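Local coordinates for protein angiotensin-converting enzyme (Anopheles gambiae, PDB 6S1Y) that probably cleaves peptides as a zinc-dependent metallopeptidase of the angiotensin-converting enzyme family, with a gamma-polyglutamic acid fragment bound in its pocket, at residues Q102-L106 / K173-N178; V390-S394 / Q504-H508. All coordinates share one frame; numbering follows the deposited sequence.

Contact 1: Q102-L106 / K173-N178; sequences QFKEL and KYVELN
Leu177 and Leu106 meet at the centre of a roughly antiparallel helix pair, in which helix 100-119 packs on helix 168-184 within the mostly helical fold of the angiotensin-converting enzyme family. The axes of the two short segments approach to 9.8 Å, with 142° between their directions, and the backbones come closest where Leu106 CA lies 5.7 Å from Tyr174 CA.

The apolar part rests mainly on Leu177, which loses the most surface here. Its CB approaches Leu106 CB at 4.1 Å. With CG anti to its own carbonyl carbon (chi1 -68°), its two methyl groups split the work: CD1 sits against the Glu105 side chain and the backbone at Leu106, while CD2 faces Gln102. The extended Gln102 side chain crosses Leu177 at a slant and brings NE2 within 3.3 Å of CD2, a van der Waals contact. Glu105 passes Leu177 at about a right angle and keeps its whole length against CD1, from CB to the carboxylate, whose OE1 comes closest to Leu177 CD1 at 3.6 Å.

The charged part is one long salt bridge, Glu105 OE2 to Lys173 NZ at 3.7 Å. Lys173 is bent at both chi2 and chi3, and CE comes as near to OE2 as the ammonium does, which suggests a loose electrostatic pairing.

On the buried flank, Tyr174 OH is hydrogen-bonded to Asp491 OD1 and Asn178 ND2 to Tyr95 OH, so the hydroxyl and the amide nitrogen have partners outside the pair. Here Leu106 CD1 reaches the tyrosine ring at its edge, in the ring plane, 3.8 Å from Tyr174 CD1.

Contact 2: V390-S394 / Q504-H508; sequences VLSLS and QFQFH
The axes of segments 390-394 and 504-508 pass 9.6 Å apart at 62°, a steep helix crossing whose nearest CA atoms, Val390 and His508, are 5.6 Å from each other. Leu393 fills the angle between Phe505 and His508. Its CB lies over one face of the imidazole, 4.0 Å from the His508 ring centroid and 19° off the normal. Leu393 CD1 is shared, lying over a face of each ring in a second CH-pi contact to Phe505, while CD2 meets Phe505 CE2 at 3.8 Å. The Val390 side chain makes its contact through CG2, which packs at 3.6 Å on Phe507 CB and on Gln504 O, at the edge of the Phe507 ring, near its plane.

The polar link is a water between buried residues. It donates to Val390 O at 2.6 Å and also bonds Ser394 OG and His508 ND1, the latter in the imidazole plane. With CG anti to the backbone N (chi1 177°), the His508 ring extends toward helix 381-395. Its NE2 is bonded to Leu527 O, so both ring nitrogens have partners and the ring's rotation is probably fixed. Ser394 OG is also bonded to Ile532 N, and Gln504 NE2 to Asp389.

This is a buried helix crossing near the zinc site, with the Gln504 side chain about 10 Å from the zinc: helix 381-395 carries the zinc ligand Glu385, downstream of the HExxH histidines, as in gluzincin peptidases.

Both contacts join two helices, but no helix is common to them, and their centres stand 37 Å apart on opposite sides of the chain's centre. Contact 2 is core: every touching residue is buried, and its centre is 15 Å from that of the chain. Contact 1, at 24 Å, is partly buried and has an exposed margin. The chemistry follows this difference. At 102-106/173-178 one long salt bridge lies beside the leucine packing; at 390-394/504-508 rings and methyl groups dominate, and a bridging water joins the polar atoms. The bound ligand lies about 12 Å from the side chain of Tyr174 and about 9 Å from that of Gln504.

Contact 1: Q102-L106 / K173-N178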
# COMPACT_ATOMS: atom_id res chain seq x y z
N GLN A 102 3.91 29.10 -4.93
CA GLN A 102 3.58 28.22 -3.81
C GLN A 102 3.47 26.77 -4.25
O GLN A 102 3.79 25.86 -3.48
CB GLN A 102 2.27 28.68 -3.15
CG GLN A 102 2.36 29.99 -2.35
CD GLN A 102 1.05 30.31 -1.63
OE1 GLN A 102 0.06 30.69 -2.26
NE2 GLN A 102 1.03 30.14 -0.31
N PHE A 103 3.03 26.53 -5.49
CA PHE A 103 3.04 25.18 -6.05
C PHE A 103 4.45 24.60 -6.04
O PHE A 103 4.69 23.50 -5.52
CB PHE A 103 2.46 25.21 -7.46
CG PHE A 103 2.41 23.87 -8.15
CD1 PHE A 103 1.29 23.06 -8.04
CD2 PHE A 103 3.47 23.43 -8.93
CE1 PHE A 103 1.23 21.83 -8.67
CE2 PHE A 103 3.41 22.19 -9.58
CZ PHE A 103 2.29 21.39 -9.45
N LYS A 104 5.41 25.32 -6.60
CA LYS A 104 6.77 24.79 -6.64
C LYS A 104 7.37 24.72 -5.25
O LYS A 104 8.27 23.90 -5.00
CB LYS A 104 7.64 25.63 -7.58
CG LYS A 104 7.06 25.74 -8.98
CD LYS A 104 8.10 26.26 -9.97
CE LYS A 104 7.54 27.32 -10.91
NZ LYS A 104 8.63 28.27 -11.30
N GLU A 105 6.91 25.56 -4.33
CA GLU A 105 7.42 25.49 -2.96
C GLU A 105 6.92 24.21 -2.29
O GLU A 105 7.66 23.55 -1.55
CB GLU A 105 7.00 26.73 -2.18
CG GLU A 105 7.79 26.96 -0.91
CD GLU A 105 7.32 28.18 -0.12
OE1 GLU A 105 6.16 28.63 -0.29
OE2 GLU A 105 8.13 28.67 0.70
N LEU A 106 5.68 23.82 -2.58
CA LEU A 106 5.12 22.60 -2.03
C LEU A 106 5.82 21.36 -2.59
O LEU A 106 6.27 20.50 -1.83
CB LEU A 106 3.62 22.56 -2.31
CG LEU A 106 2.88 21.27 -2.00
CD1 LEU A 106 3.07 20.85 -0.55
CD2 LEU A 106 1.42 21.44 -2.33
N LYS A 173 6.35 22.76 6.27
CA LYS A 173 6.01 23.55 5.09
C LYS A 173 5.01 22.81 4.21
O LYS A 173 4.06 23.40 3.69
CB LYS A 173 7.28 23.88 4.31
CG LYS A 173 7.02 24.54 2.96
CD LYS A 173 6.35 25.90 3.11
CE LYS A 173 7.28 26.92 3.74
NZ LYS A 173 6.58 28.22 3.99
N TYR A 174 5.22 21.50 4.03
CA TYR A 174 4.29 20.71 3.24
C TYR A 174 2.90 20.74 3.83
O TYR A 174 1.90 20.84 3.11
CB TYR A 174 4.81 19.28 3.16
CG TYR A 174 3.78 18.18 3.07
CD1 TYR A 174 2.97 18.02 1.95
CD2 TYR A 174 3.67 17.24 4.09
CE1 TYR A 174 2.06 16.99 1.86
CE2 TYR A 174 2.76 16.20 4.01
CZ TYR A 174 1.97 16.06 2.90
OH TYR A 174 1.08 15.00 2.85
N VAL A 175 2.80 20.65 5.15
CA VAL A 175 1.48 20.68 5.77
C VAL A 175 0.80 22.01 5.50
O VAL A 175 -0.41 22.05 5.20
CB VAL A 175 1.60 20.39 7.27
CG1 VAL A 175 0.36 20.88 8.00
CG2 VAL A 175 1.80 18.89 7.47
N GLU A 176 1.55 23.12 5.61
CA GLU A 176 0.93 24.44 5.50
C GLU A 176 0.39 24.69 4.10
O GLU A 176 -0.71 25.21 3.95
CB GLU A 176 1.94 25.53 5.89
CG GLU A 176 2.00 25.75 7.39
CD GLU A 176 3.36 26.25 7.89
OE1 GLU A 176 3.51 26.37 9.13
OE2 GLU A 176 4.26 26.52 7.06
N LEU A 177 1.15 24.29 3.07
CA LEU A 177 0.71 24.54 1.70
C LEU A 177 -0.26 23.48 1.21
O LEU A 177 -1.06 23.76 0.31
CB LEU A 177 1.93 24.60 0.78
CG LEU A 177 2.81 25.82 1.02
CD1 LEU A 177 4.15 25.68 0.32
CD2 LEU A 177 2.10 27.10 0.56
N ASN A 178 -0.20 22.27 1.76
CA ASN A 178 -1.26 21.30 1.51
C ASN A 178 -2.58 21.85 1.99
O ASN A 178 -3.62 21.65 1.35
CB ASN A 178 -0.94 19.96 2.19
CG ASN A 178 -2.15 18.99 2.22
OD1 ASN A 178 -3.11 19.22 2.95
ND2 ASN A 178 -2.09 17.93 1.43

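Contact 2: V390-S394 / Q504-H508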
# COMPACT_ATOMS: atom_id res chain seq x y z
N VAL A 390 -5.45 -9.40 -4.70
CA VAL A 390 -6.39 -10.49 -4.95
C VAL A 390 -5.66 -11.68 -5.56
O VAL A 390 -5.83 -12.82 -5.13
CB VAL A 390 -7.55 -10.03 -5.84
CG1 VAL A 390 -8.34 -11.22 -6.35
CG2 VAL A 390 -8.47 -9.07 -5.05
N LEU A 391 -4.81 -11.43 -6.56
CA LEU A 391 -4.00 -12.52 -7.09
C LEU A 391 -3.13 -13.11 -6.00
O LEU A 391 -3.00 -14.34 -5.90
CB LEU A 391 -3.13 -12.06 -8.27
CG LEU A 391 -3.80 -11.53 -9.54
CD1 LEU A 391 -2.94 -11.81 -10.78
CD2 LEU A 391 -5.18 -12.08 -9.71
N SER A 392 -2.49 -12.26 -5.19
CA SER A 392 -1.59 -12.77 -4.16
C SER A 392 -2.32 -13.68 -3.18
O SER A 392 -1.71 -14.62 -2.65
CB SER A 392 -0.93 -11.62 -3.39
OG SER A 392 0.03 -10.98 -4.19
N LEU A 393 -3.61 -13.42 -2.92
CA LEU A 393 -4.39 -14.34 -2.08
C LEU A 393 -4.44 -15.74 -2.68
O LEU A 393 -4.33 -16.73 -1.95
CB LEU A 393 -5.80 -13.80 -1.86
CG LEU A 393 -5.90 -12.65 -0.83
CD1 LEU A 393 -7.30 -12.06 -0.77
CD2 LEU A 393 -5.51 -13.12 0.55
N SER A 394 -4.62 -15.86 -4.00
CA SER A 394 -4.61 -17.19 -4.63
C SER A 394 -3.21 -17.78 -4.62
O SER A 394 -3.03 -18.96 -4.30
CB SER A 394 -5.15 -17.12 -6.07
OG SER A 394 -6.56 -16.96 -6.12
N GLN A 504 -10.38 -6.25 -0.88
CA GLN A 504 -9.75 -7.33 -1.63
C GLN A 504 -10.33 -8.68 -1.23
O GLN A 504 -10.31 -9.63 -2.03
CB GLN A 504 -8.23 -7.32 -1.47
CG GLN A 504 -7.69 -7.79 -0.12
CD GLN A 504 -6.16 -7.65 -0.04
OE1 GLN A 504 -5.45 -8.62 0.13
NE2 GLN A 504 -5.67 -6.42 -0.17
N PHE A 505 -10.83 -8.82 0.00
CA PHE A 505 -11.43 -10.11 0.37
C PHE A 505 -12.84 -10.24 -0.20
O PHE A 505 -13.30 -11.36 -0.47
CB PHE A 505 -11.40 -10.29 1.90
CG PHE A 505 -10.00 -10.45 2.46
CD1 PHE A 505 -9.26 -9.34 2.83
CD2 PHE A 505 -9.43 -11.70 2.56
CE1 PHE A 505 -7.95 -9.49 3.32
CE2 PHE A 505 -8.12 -11.85 3.04
CZ PHE A 505 -7.40 -10.74 3.41
N GLN A 506 -13.53 -9.12 -0.39
CA GLN A 506 -14.79 -9.14 -1.13
C GLN A 506 -14.56 -9.54 -2.59
O GLN A 506 -15.28 -10.38 -3.13
CB GLN A 506 -15.47 -7.78 -1.04
CG GLN A 506 -15.81 -7.38 0.39
CD GLN A 506 -16.49 -6.05 0.49
OE1 GLN A 506 -15.88 -5.05 0.90
NE2 GLN A 506 -17.76 -6.01 0.14
N PHE A 507 -13.53 -8.97 -3.23
CA PHE A 507 -13.18 -9.33 -4.60
C PHE A 507 -12.76 -10.80 -4.68
O PHE A 507 -13.20 -11.54 -5.57
CB PHE A 507 -12.05 -8.43 -5.11
CG PHE A 507 -12.42 -6.96 -5.23
CD1 PHE A 507 -13.73 -6.54 -5.25
CD2 PHE A 507 -11.42 -6.01 -5.38
CE1 PHE A 507 -14.04 -5.20 -5.40
CE2 PHE A 507 -11.73 -4.67 -5.53
CZ PHE A 507 -13.03 -4.26 -5.53
N HIS A 508 -11.89 -11.23 -3.76
CA HIS A 508 -11.43 -12.62 -3.75
C HIS A 508 -12.60 -13.59 -3.61
O HIS A 508 -12.64 -14.63 -4.27
CB HIS A 508 -10.44 -12.81 -2.61
CG HIS A 508 -9.93 -14.21 -2.44
ND1 HIS A 508 -9.12 -14.83 -3.36
CD2 HIS A 508 -10.06 -15.09 -1.41
CE1 HIS A 508 -8.79 -16.03 -2.93
NE2 HIS A 508 -9.35 -16.22 -1.75
O HOH W 1 -7.68 -14.59 -5.54